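Local coordinates for protein esterase (Rhizomucor miehei CAU432, PDB 4WY8) that hydrolyses carboxylic ester bonds as an esterase of the alpha/beta hydrolase fold, probably through a Ser-His-Asp catalytic triad, at residues K56-K61 against I66-T71; V109-A114 against H309-L314; N210-R215 against I293-T298; W220-Y225 against K230-I235. All coordinates share one frame; numbering follows the deposited sequence.

Overall arrangement
Interactions 1 and 2 belong to the sheet and the helices packed on it, whereas interactions 3 and 4 lie in the loops and helices beyond. In interaction 1 a backbone ladder pairs the outermost strand of the chain with its neighbour, and the contact is partly buried. Interaction 2 is buried and apolar where its segments meet, joining helices 101-111 and 301-322; it touches interaction 1 through Thr71 and Ala114. Interaction 3 is a small surface contact between two loops. Interaction 4 is buried despite its salt bridge, and it meets interaction 3 where Leu213 packs on Phe221. Centres of interactions 2 and 4 stand about 32 Å apart, on opposite sides of the chain's centre.

Interaction 1 (K56-K61 against I66-T71); sequences KTINRK and IELTIT
Ile58 packs beside Ile66 and Leu68 of the neighbouring antiparallel strand, on the same face of the sheet, and its side chain can be traced outward branch by branch. At CB the chain forks: CG1 takes the slot between the backbone N and the carbonyl carbon (chi1 60°) and lies 3.6 Å from Ile66 CB, while CG2 comes within 3.7 Å of Leu68 CD1. The terminal CD1 of Ile58 then reaches the same Leu68 methyl, CD1, at 4.0 Å, giving Leu68 two neighbours from one residue. Further along, Ile66 CD1 sits 3.9 Å above the guanidinium plane of Arg60, over its centre; the charge of that group is met by Asp137. These strands form the beta hairpin at the edge of the alpha/beta hydrolase sheet, with 51-59 outermost in the chain and 65-73 next to it. Their short axes approach to 4.8 Å at 149°, and the register follows from paired bonds: Lys56 N to Leu68 O is 2.9 Å, Leu68 N to Lys56 O is 2.8 Å, and Ile58 and Ile66 exchange a second such pair. Thr57 and Glu67 occupy the other face as a non-hydrogen-bonded pair, their side chains running alongside each other. Thr57 OG1 donates to Glu67 OE1 over 2.7 Å, arriving on the syn side, 16° out of the carboxylate plane. On the Ile58 face, Trp141 of helix 130-143 packs against Lys56 and Ile58.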
# COMPACT_ATOMS: atom_id res chain seq x y z
N LYS A 56 -32.41 4.61 -1.70
CA LYS A 56 -33.00 4.89 -0.40
C LYS A 56 -33.03 6.37 -0.09
O LYS A 56 -32.02 7.05 -0.24
CB LYS A 56 -32.23 4.15 0.70
CG LYS A 56 -32.85 4.31 2.08
CD LYS A 56 -33.61 3.09 2.54
CE LYS A 56 -34.39 3.43 3.82
NZ LYS A 56 -35.20 2.28 4.32
N THR A 57 -34.17 6.88 0.34
CA THR A 57 -34.26 8.29 0.68
C THR A 57 -34.36 8.45 2.18
O THR A 57 -35.23 7.84 2.81
CB THR A 57 -35.49 8.96 0.04
OG1 THR A 57 -35.34 8.96 -1.39
CG2 THR A 57 -35.62 10.39 0.53
N ILE A 58 -33.49 9.26 2.77
CA ILE A 58 -33.71 9.55 4.17
C ILE A 58 -34.26 10.98 4.22
O ILE A 58 -33.71 11.90 3.61
CB ILE A 58 -32.43 9.32 5.02
CG1 ILE A 58 -31.25 10.17 4.61
CG2 ILE A 58 -32.00 7.85 4.92
CD1 ILE A 58 -29.97 9.77 5.36
N ASN A 59 -35.36 11.12 4.95
CA ASN A 59 -36.11 12.37 5.08
C ASN A 59 -35.77 13.14 6.35
O ASN A 59 -36.03 12.65 7.45
CB ASN A 59 -37.61 12.07 5.05
CG ASN A 59 -38.07 11.50 3.73
OD1 ASN A 59 -38.09 12.20 2.72
ND2 ASN A 59 -38.40 10.21 3.72
N ARG A 60 -35.20 14.33 6.21
CA ARG A 60 -34.89 15.14 7.39
C ARG A 60 -36.14 15.80 7.97
O ARG A 60 -37.26 15.56 7.52
CB ARG A 60 -33.81 16.20 7.11
CG ARG A 60 -32.47 15.61 6.73
CD ARG A 60 -31.36 16.67 6.74
NE ARG A 60 -31.08 17.20 5.40
CZ ARG A 60 -29.93 17.77 5.04
NH1 ARG A 60 -28.92 17.88 5.90
NH2 ARG A 60 -29.79 18.22 3.80
N LYS A 61 -35.91 16.63 8.98
CA LYS A 61 -36.96 17.12 9.87
C LYS A 61 -37.96 18.03 9.16
O LYS A 61 -39.17 17.94 9.38
CB LYS A 61 -36.29 17.86 11.02
CG LYS A 61 -36.96 17.79 12.36
CD LYS A 61 -36.43 18.91 13.24
CE LYS A 61 -36.59 18.56 14.71
NZ LYS A 61 -35.29 18.69 15.43
N ILE A 66 -32.10 13.37 1.68
CA ILE A 66 -30.78 12.92 1.27
C ILE A 66 -30.98 11.63 0.49
O ILE A 66 -31.66 10.70 0.96
CB ILE A 66 -29.84 12.73 2.46
CG1 ILE A 66 -29.71 14.06 3.21
CG2 ILE A 66 -28.47 12.32 2.01
CD1 ILE A 66 -29.08 13.93 4.55
N GLU A 67 -30.45 11.60 -0.73
CA GLU A 67 -30.50 10.38 -1.53
C GLU A 67 -29.28 9.50 -1.35
O GLU A 67 -28.14 9.92 -1.57
CB GLU A 67 -30.68 10.74 -3.01
CG GLU A 67 -31.87 11.68 -3.28
CD GLU A 67 -33.18 11.10 -2.76
OE1 GLU A 67 -33.39 9.87 -2.95
OE2 GLU A 67 -34.00 11.85 -2.19
N LEU A 68 -29.54 8.26 -0.94
CA LEU A 68 -28.54 7.22 -0.76
C LEU A 68 -28.67 6.15 -1.83
O LEU A 68 -29.79 5.77 -2.20
CB LEU A 68 -28.70 6.56 0.61
CG LEU A 68 -28.78 7.50 1.81
CD1 LEU A 68 -28.97 6.69 3.08
CD2 LEU A 68 -27.57 8.41 1.92
N THR A 69 -27.54 5.71 -2.37
CA THR A 69 -27.49 4.53 -3.25
C THR A 69 -26.73 3.43 -2.51
O THR A 69 -25.55 3.58 -2.21
CB THR A 69 -26.83 4.86 -4.61
OG1 THR A 69 -27.48 6.00 -5.19
CG2 THR A 69 -26.94 3.72 -5.57
N ILE A 70 -27.40 2.33 -2.19
CA ILE A 70 -26.79 1.27 -1.42
C ILE A 70 -26.54 0.04 -2.26
O ILE A 70 -27.48 -0.56 -2.80
CB ILE A 70 -27.67 0.88 -0.23
CG1 ILE A 70 -28.08 2.14 0.54
CG2 ILE A 70 -26.94 -0.13 0.66
CD1 ILE A 70 -29.10 1.89 1.61
N THR A 71 -25.28 -0.37 -2.37
CA THR A 71 -24.97 -1.57 -3.14
C THR A 71 -24.45 -2.68 -2.22
O THR A 71 -23.74 -2.40 -1.26
CB THR A 71 -23.93 -1.27 -4.27
OG1 THR A 71 -22.83 -0.55 -3.72
CG2 THR A 71 -24.55 -0.41 -5.38

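Interaction 2 (V109-A114 against H309-L314); sequences VRARAA and HIVAWL
The guanidinium of Arg110, whose CB rests against Val311, is gripped at all three nitrogens: NH1 forms a salt bridge with Asp308, NE another with Glu106, and NH2 a hydrogen bond to the hydroxyl of Ser304. Three polar partners for three nitrogens should hold the group firmly, and two carboxylates beside it would be expected to favour its positive charge. Asp308 and Ser304 belong to helix 301-322, so the polar end of Arg110 ties the same two helices that meet through apolar atoms nearer the backbone.

Val311 supplies those atoms with both methyls. Its CG1 is turned opposite the backbone N (chi1 170°), which brings it 3.7 Å from the carbonyl O of Arg110 and 4.0 Å from Ala111 CA. CG2, the other branch, lies 3.9 Å from Arg110 CB and 4.1 Å from Ala111 CB. Ala111 CB also meets Leu314 CD1 at 4.2 Å, one helical turn beyond Val311. The backbones come close here, with the CA atoms of Ala111 and Val311 5.5 Å apart and a lone methyl as the Ala111 side chain. Directly afterwards, Arg112 has a positive phi (52°), and the chain turns out of helix 101-111 into strand 114-118.

Helix 301-322 also packs on the sheet and on the second subunit. Leu314 touches Ile84 of strand 83-87, Ile310 and Trp313 lie on strands 188-191 and 253-258, and the ring of His309 stacks on His309 of the second subunit.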
# COMPACT_ATOMS: atom_id res chain seq x y z
N VAL A 109 -18.06 -5.77 -3.98
CA VAL A 109 -17.90 -7.24 -3.98
C VAL A 109 -16.57 -7.70 -3.41
O VAL A 109 -16.47 -8.82 -2.87
CB VAL A 109 -18.06 -7.85 -5.39
CG1 VAL A 109 -19.43 -7.47 -5.97
CG2 VAL A 109 -16.95 -7.35 -6.30
N ARG A 110 -15.54 -6.86 -3.47
CA ARG A 110 -14.26 -7.28 -2.92
C ARG A 110 -14.29 -7.23 -1.39
O ARG A 110 -13.75 -8.09 -0.74
CB ARG A 110 -13.12 -6.43 -3.46
CG ARG A 110 -12.84 -6.66 -4.95
CD ARG A 110 -11.64 -5.85 -5.40
NE ARG A 110 -11.61 -5.64 -6.84
CZ ARG A 110 -10.50 -5.38 -7.54
NH1 ARG A 110 -9.32 -5.31 -6.92
NH2 ARG A 110 -10.58 -5.16 -8.85
N ALA A 111 -14.93 -6.21 -0.83
CA ALA A 111 -14.97 -6.07 0.62
C ALA A 111 -16.13 -6.87 1.21
O ALA A 111 -16.17 -7.10 2.42
CB ALA A 111 -15.10 -4.59 1.02
N ARG A 112 -17.05 -7.30 0.35
CA ARG A 112 -18.30 -7.94 0.80
C ARG A 112 -18.98 -7.04 1.82
O ARG A 112 -19.23 -7.45 2.95
CB ARG A 112 -18.04 -9.35 1.36
CG ARG A 112 -17.66 -10.35 0.28
CD ARG A 112 -17.67 -11.80 0.77
NE ARG A 112 -19.00 -12.23 1.19
CZ ARG A 112 -19.95 -12.64 0.36
NH1 ARG A 112 -19.71 -12.68 -0.95
NH2 ARG A 112 -21.13 -13.00 0.82
N ALA A 113 -19.23 -5.81 1.41
CA ALA A 113 -19.75 -4.79 2.30
C ALA A 113 -20.96 -4.17 1.66
O ALA A 113 -21.20 -4.36 0.46
CB ALA A 113 -18.69 -3.73 2.57
N ALA A 114 -21.75 -3.45 2.46
CA ALA A 114 -22.76 -2.56 1.90
C ALA A 114 -22.11 -1.21 1.68
O ALA A 114 -21.68 -0.55 2.64
CB ALA A 114 -23.98 -2.43 2.83
N HIS A 309 -5.69 -3.47 -1.62
CA HIS A 309 -5.05 -2.90 -0.44
C HIS A 309 -6.06 -2.32 0.56
O HIS A 309 -6.04 -2.65 1.76
CB HIS A 309 -4.07 -1.84 -0.88
CG HIS A 309 -3.28 -1.25 0.23
ND1 HIS A 309 -2.35 -0.27 0.03
CD2 HIS A 309 -3.27 -1.53 1.56
CE1 HIS A 309 -1.78 0.04 1.19
NE2 HIS A 309 -2.33 -0.71 2.13
N ILE A 310 -6.93 -1.45 0.06
CA ILE A 310 -7.98 -0.86 0.88
C ILE A 310 -8.81 -1.95 1.56
O ILE A 310 -9.14 -1.84 2.74
CB ILE A 310 -8.92 0.03 0.03
CG1 ILE A 310 -8.18 1.31 -0.39
CG2 ILE A 310 -10.19 0.41 0.79
CD1 ILE A 310 -8.93 2.11 -1.43
N VAL A 311 -9.14 -2.99 0.82
CA VAL A 311 -9.93 -4.07 1.38
C VAL A 311 -9.17 -4.81 2.47
O VAL A 311 -9.75 -5.11 3.52
CB VAL A 311 -10.36 -5.05 0.28
CG1 VAL A 311 -10.99 -6.33 0.90
CG2 VAL A 311 -11.33 -4.36 -0.65
N ALA A 312 -7.88 -5.07 2.27
CA ALA A 312 -7.08 -5.72 3.32
C ALA A 312 -7.07 -4.88 4.61
O ALA A 312 -7.20 -5.39 5.73
CB ALA A 312 -5.65 -5.96 2.84
N TRP A 313 -6.90 -3.58 4.43
CA TRP A 313 -6.89 -2.65 5.57
C TRP A 313 -8.22 -2.56 6.29
O TRP A 313 -8.25 -2.48 7.52
CB TRP A 313 -6.47 -1.27 5.10
CG TRP A 313 -6.38 -0.23 6.18
CD1 TRP A 313 -5.27 0.11 6.91
CD2 TRP A 313 -7.43 0.64 6.60
NE1 TRP A 313 -5.58 1.14 7.77
CE2 TRP A 313 -6.89 1.48 7.61
CE3 TRP A 313 -8.77 0.79 6.24
CZ2 TRP A 313 -7.66 2.45 8.26
CZ3 TRP A 313 -9.53 1.77 6.88
CH2 TRP A 313 -8.97 2.59 7.88
N LEU A 314 -9.32 -2.54 5.53
CA LEU A 314 -10.67 -2.59 6.09
C LEU A 314 -10.88 -3.87 6.88
O LEU A 314 -11.48 -3.86 7.96
CB LEU A 314 -11.74 -2.49 4.99
CG LEU A 314 -12.10 -1.21 4.25
CD1 LEU A 314 -13.05 -1.49 3.08
CD2 LEU A 314 -12.75 -0.25 5.22

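Interaction 3 (N210-R215 against I293-T298); sequences NYYLTR and IFNLAT
Tyr212 extends its ring past the side chains of Asn295 and Leu296, each running opposite to it, and touches both with the phenol end. Leu296 meets it through a single methyl: CD2 lies 3.5 Å from Tyr212 OH and 4.2 Å from Tyr212 CZ, an oblique approach at the far end of the ring. The Asn295 amide lies at the ring's edge, near its plane, and the amide and ring planes differ by just 17°; the two flat groups are therefore close to coplanar and are not stacked. The ring is directed there by chi1 of Tyr212 (-175°), which places CG opposite the backbone N. In the backbone, Tyr212 occupies the centre of a classic gamma turn, with phi 71°, psi -64° and a weak bond of 2.8 Å from Leu213 N to Tyr211 O. Both segments are loops of the alpha/beta hydrolase fold. Segment 210-215 falls in the long insertion between strands 188-191 and 253-258, which in relatives of the hormone-sensitive lipase type contributes to the cap over the active site, and segment 293-298 closely follows His291, the probable catalytic histidine. Asn295 lies near the presumed triad without touching it, while Leu213 packs against His291. Helix 9-17 also packs here: its Ile14 touches both Tyr212 and Leu296, and its Tyr10 packs on Leu296.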
# COMPACT_ATOMS: atom_id res chain seq x y z
N ASN A 210 -1.22 18.87 -17.71
CA ASN A 210 -1.02 17.59 -18.43
C ASN A 210 -1.05 16.32 -17.58
O ASN A 210 -0.61 15.26 -18.04
CB ASN A 210 0.29 17.63 -19.20
CG ASN A 210 0.36 18.80 -20.16
OD1 ASN A 210 -0.59 19.06 -20.91
ND2 ASN A 210 1.47 19.52 -20.13
N TYR A 211 -1.60 16.38 -16.37
CA TYR A 211 -1.83 15.16 -15.60
C TYR A 211 -3.29 15.02 -15.14
O TYR A 211 -3.57 14.60 -13.99
CB TYR A 211 -0.90 15.13 -14.40
CG TYR A 211 0.58 15.08 -14.73
CD1 TYR A 211 1.22 13.88 -14.95
CD2 TYR A 211 1.33 16.26 -14.83
CE1 TYR A 211 2.60 13.83 -15.23
CE2 TYR A 211 2.69 16.23 -15.12
CZ TYR A 211 3.32 15.01 -15.32
OH TYR A 211 4.67 14.95 -15.61
N TYR A 212 -4.20 15.36 -16.06
CA TYR A 212 -5.64 15.18 -15.92
C TYR A 212 -6.28 16.13 -14.90
O TYR A 212 -7.10 16.97 -15.28
CB TYR A 212 -5.94 13.72 -15.58
CG TYR A 212 -7.41 13.36 -15.53
CD1 TYR A 212 -8.16 13.29 -16.70
CD2 TYR A 212 -8.04 13.08 -14.32
CE1 TYR A 212 -9.51 12.96 -16.66
CE2 TYR A 212 -9.39 12.76 -14.27
CZ TYR A 212 -10.12 12.70 -15.45
OH TYR A 212 -11.45 12.38 -15.41
N LEU A 213 -5.92 16.02 -13.63
CA LEU A 213 -6.32 17.04 -12.65
C LEU A 213 -5.32 18.18 -12.72
O LEU A 213 -4.14 17.95 -12.48
CB LEU A 213 -6.40 16.49 -11.22
CG LEU A 213 -6.74 17.56 -10.15
CD1 LEU A 213 -8.13 18.14 -10.38
CD2 LEU A 213 -6.67 17.00 -8.72
N THR A 214 -5.77 19.38 -13.04
CA THR A 214 -4.86 20.52 -13.21
C THR A 214 -5.09 21.56 -12.11
O THR A 214 -6.12 21.54 -11.43
CB THR A 214 -5.09 21.17 -14.58
OG1 THR A 214 -6.44 21.64 -14.65
CG2 THR A 214 -4.89 20.15 -15.70
N ARG A 215 -4.15 22.48 -11.97
CA ARG A 215 -4.31 23.58 -11.03
C ARG A 215 -5.52 24.41 -11.43
O ARG A 215 -6.35 24.77 -10.60
CB ARG A 215 -3.06 24.45 -11.03
CG ARG A 215 -3.19 25.77 -10.29
CD ARG A 215 -2.03 26.70 -10.68
NE ARG A 215 -0.85 26.46 -9.87
CZ ARG A 215 0.40 26.47 -10.33
NH1 ARG A 215 0.66 26.72 -11.60
NH2 ARG A 215 1.41 26.22 -9.50
N ILE A 293 -8.13 8.02 -11.13
CA ILE A 293 -8.32 6.67 -11.61
C ILE A 293 -9.61 6.04 -11.09
O ILE A 293 -10.06 5.02 -11.62
CB ILE A 293 -7.10 5.79 -11.29
CG1 ILE A 293 -6.79 5.75 -9.80
CG2 ILE A 293 -5.88 6.34 -12.04
CD1 ILE A 293 -5.52 4.94 -9.53
N PHE A 294 -10.23 6.64 -10.07
CA PHE A 294 -11.44 6.04 -9.49
C PHE A 294 -12.77 6.68 -9.91
O PHE A 294 -13.84 6.30 -9.39
CB PHE A 294 -11.34 6.04 -7.96
CG PHE A 294 -10.26 5.14 -7.45
CD1 PHE A 294 -10.38 3.76 -7.60
CD2 PHE A 294 -9.13 5.66 -6.84
CE1 PHE A 294 -9.38 2.91 -7.14
CE2 PHE A 294 -8.12 4.82 -6.37
CZ PHE A 294 -8.24 3.45 -6.52
N ASN A 295 -12.73 7.61 -10.87
CA ASN A 295 -13.97 8.22 -11.40
C ASN A 295 -14.17 8.01 -12.90
O ASN A 295 -14.71 8.88 -13.58
CB ASN A 295 -13.98 9.72 -11.10
CG ASN A 295 -12.78 10.45 -11.71
OD1 ASN A 295 -11.77 10.66 -11.04
ND2 ASN A 295 -12.92 10.89 -12.96
N LEU A 296 -13.74 6.86 -13.40
CA LEU A 296 -13.80 6.58 -14.83
C LEU A 296 -14.64 5.33 -15.11
O LEU A 296 -15.05 4.60 -14.18
CB LEU A 296 -12.38 6.41 -15.39
CG LEU A 296 -11.45 7.60 -15.08
CD1 LEU A 296 -10.03 7.32 -15.55
CD2 LEU A 296 -11.95 8.93 -15.68
N ALA A 297 -14.90 5.07 -16.39
CA ALA A 297 -15.77 3.95 -16.77
C ALA A 297 -15.10 2.62 -16.48
O ALA A 297 -15.78 1.62 -16.18
CB ALA A 297 -16.15 4.06 -18.24
N THR A 298 -13.77 2.62 -16.56
CA THR A 298 -12.96 1.43 -16.30
C THR A 298 -12.02 1.66 -15.11
O THR A 298 -11.90 2.77 -14.60
CB THR A 298 -12.10 1.07 -17.50
OG1 THR A 298 -11.34 2.23 -17.86
CG2 THR A 298 -12.98 0.65 -18.68

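Interaction 4 (W220-Y225 against K230-I235); sequences WFFDHY and KDRQSI
Phe222, on helix 215-225, and Arg232, in the short 3-10 segment 230-233, present the nearest CA atoms of the two segments, 8.8 Å apart, so side chains must bridge the gap. Arg232 does most of this with a chain stretched from CG to NE. Its NH2 donates to Asp223 OD1 over 3.0 Å with an N-H...O angle of 156°, forming a salt bridge. The oxygen is only 8° out of the guanidinium plane, but the donor reaches it on the anti side, 21° out of the carboxylate plane. Above one guanidinium face, toward the rim, lies Phe222 CB at 3.8 Å from the plane. The Phe222 ring meets the arginine obliquely, its CD1 lying 3.9 Å from Arg232 NE. NH2 has a second firm acceptor, the carbonyl O of Ile226, so one nitrogen links a carboxylate on the helix to the backbone just beyond it. Phe222 also meets Trp92 edge-to-face, and Tyr225 stacks on the same indole. Trp92 ends the His-Gly-Gly-Gly-Trp sequence, whose glycines form the oxyanion hole in hormone-sensitive lipase-like esterases; the helix and following turn belong to the insertion that forms part of the cap in such enzymes.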
# COMPACT_ATOMS: atom_id res chain seq x y z
N TRP A 220 -11.04 26.35 -10.30
CA TRP A 220 -12.43 26.37 -10.70
C TRP A 220 -13.37 25.67 -9.66
O TRP A 220 -14.44 26.20 -9.27
CB TRP A 220 -12.51 25.71 -12.07
CG TRP A 220 -13.82 25.76 -12.76
CD1 TRP A 220 -14.40 26.84 -13.37
CD2 TRP A 220 -14.71 24.65 -12.98
NE1 TRP A 220 -15.59 26.47 -13.94
CE2 TRP A 220 -15.80 25.13 -13.71
CE3 TRP A 220 -14.67 23.29 -12.62
CZ2 TRP A 220 -16.87 24.31 -14.09
CZ3 TRP A 220 -15.72 22.48 -13.00
CH2 TRP A 220 -16.82 22.99 -13.72
N PHE A 221 -12.95 24.49 -9.22
CA PHE A 221 -13.67 23.75 -8.20
C PHE A 221 -13.85 24.56 -6.91
O PHE A 221 -14.96 24.75 -6.41
CB PHE A 221 -12.93 22.47 -7.87
CG PHE A 221 -13.02 21.41 -8.93
CD1 PHE A 221 -14.17 21.25 -9.68
CD2 PHE A 221 -11.97 20.51 -9.11
CE1 PHE A 221 -14.26 20.24 -10.62
CE2 PHE A 221 -12.04 19.50 -10.04
CZ PHE A 221 -13.18 19.35 -10.79
N PHE A 222 -12.74 25.05 -6.38
CA PHE A 222 -12.78 25.86 -5.16
C PHE A 222 -13.67 27.12 -5.31
O PHE A 222 -14.42 27.49 -4.39
CB PHE A 222 -11.36 26.26 -4.76
CG PHE A 222 -10.76 25.43 -3.64
CD1 PHE A 222 -11.10 25.69 -2.30
CD2 PHE A 222 -9.84 24.43 -3.91
CE1 PHE A 222 -10.53 24.93 -1.25
CE2 PHE A 222 -9.26 23.67 -2.88
CZ PHE A 222 -9.61 23.92 -1.54
N ASP A 223 -13.61 27.75 -6.49
CA ASP A 223 -14.37 28.98 -6.71
C ASP A 223 -15.87 28.67 -6.74
O ASP A 223 -16.67 29.47 -6.26
CB ASP A 223 -13.95 29.68 -8.01
CG ASP A 223 -12.67 30.48 -7.84
OD1 ASP A 223 -12.33 30.81 -6.68
OD2 ASP A 223 -12.00 30.76 -8.86
N HIS A 224 -16.26 27.53 -7.29
CA HIS A 224 -17.68 27.15 -7.18
C HIS A 224 -18.10 26.72 -5.76
O HIS A 224 -19.24 26.98 -5.35
CB HIS A 224 -18.03 26.02 -8.15
CG HIS A 224 -18.18 26.46 -9.58
ND1 HIS A 224 -19.07 27.44 -9.97
CD2 HIS A 224 -17.58 26.02 -10.71
CE1 HIS A 224 -19.01 27.59 -11.28
NE2 HIS A 224 -18.11 26.75 -11.76
N TYR A 225 -17.22 26.03 -5.03
CA TYR A 225 -17.56 25.45 -3.71
C TYR A 225 -17.56 26.50 -2.59
O TYR A 225 -18.47 26.54 -1.75
CB TYR A 225 -16.56 24.33 -3.38
CG TYR A 225 -16.79 23.49 -2.13
CD1 TYR A 225 -15.76 23.30 -1.21
CD2 TYR A 225 -17.99 22.84 -1.91
CE1 TYR A 225 -15.93 22.51 -0.09
CE2 TYR A 225 -18.17 22.04 -0.79
CZ TYR A 225 -17.14 21.88 0.11
OH TYR A 225 -17.31 21.09 1.23
N LYS A 230 -12.06 33.90 2.33
CA LYS A 230 -11.90 33.87 3.78
C LYS A 230 -12.50 32.62 4.40
O LYS A 230 -11.93 32.05 5.35
CB LYS A 230 -12.46 35.15 4.42
CG LYS A 230 -11.37 36.21 4.44
CD LYS A 230 -11.74 37.50 5.15
CE LYS A 230 -10.52 38.42 5.20
NZ LYS A 230 -10.60 39.42 6.31
N ASP A 231 -13.62 32.17 3.85
CA ASP A 231 -14.27 30.96 4.36
C ASP A 231 -13.41 29.72 4.18
O ASP A 231 -13.64 28.71 4.84
CB ASP A 231 -15.60 30.75 3.66
CG ASP A 231 -16.59 31.85 3.96
OD1 ASP A 231 -16.45 32.50 5.02
OD2 ASP A 231 -17.49 32.07 3.12
N ARG A 232 -12.42 29.81 3.30
CA ARG A 232 -11.53 28.67 3.09
C ARG A 232 -10.66 28.43 4.31
O ARG A 232 -9.94 27.42 4.38
CB ARG A 232 -10.67 28.89 1.85
CG ARG A 232 -11.54 29.03 0.65
CD ARG A 232 -10.79 29.33 -0.60
NE ARG A 232 -11.75 29.50 -1.68
CZ ARG A 232 -11.42 29.75 -2.93
NH1 ARG A 232 -10.13 29.88 -3.24
NH2 ARG A 232 -12.36 29.88 -3.86
N GLN A 233 -10.71 29.35 5.27
CA GLN A 233 -9.88 29.18 6.46
C GLN A 233 -10.57 28.24 7.47
O GLN A 233 -9.96 27.79 8.42
CB GLN A 233 -9.57 30.55 7.07
CG GLN A 233 -8.53 31.38 6.28
CD GLN A 233 -7.07 31.00 6.57
OE1 GLN A 233 -6.72 30.62 7.70
NE2 GLN A 233 -6.21 31.11 5.56
N SER A 234 -11.83 27.90 7.25
CA SER A 234 -12.46 26.89 8.12
C SER A 234 -11.76 25.52 8.00
O SER A 234 -11.46 25.07 6.90
CB SER A 234 -13.93 26.73 7.78
OG SER A 234 -14.44 25.53 8.35
N ILE A 235 -11.56 24.83 9.12
CA ILE A 235 -10.89 23.53 9.07
C ILE A 235 -11.79 22.46 8.42
O ILE A 235 -11.31 21.40 8.02
CB ILE A 235 -10.42 23.08 10.49
CG1 ILE A 235 -11.61 22.84 11.42
CG2 ILE A 235 -9.42 24.12 11.11
CD1 ILE A 235 -11.19 22.35 12.82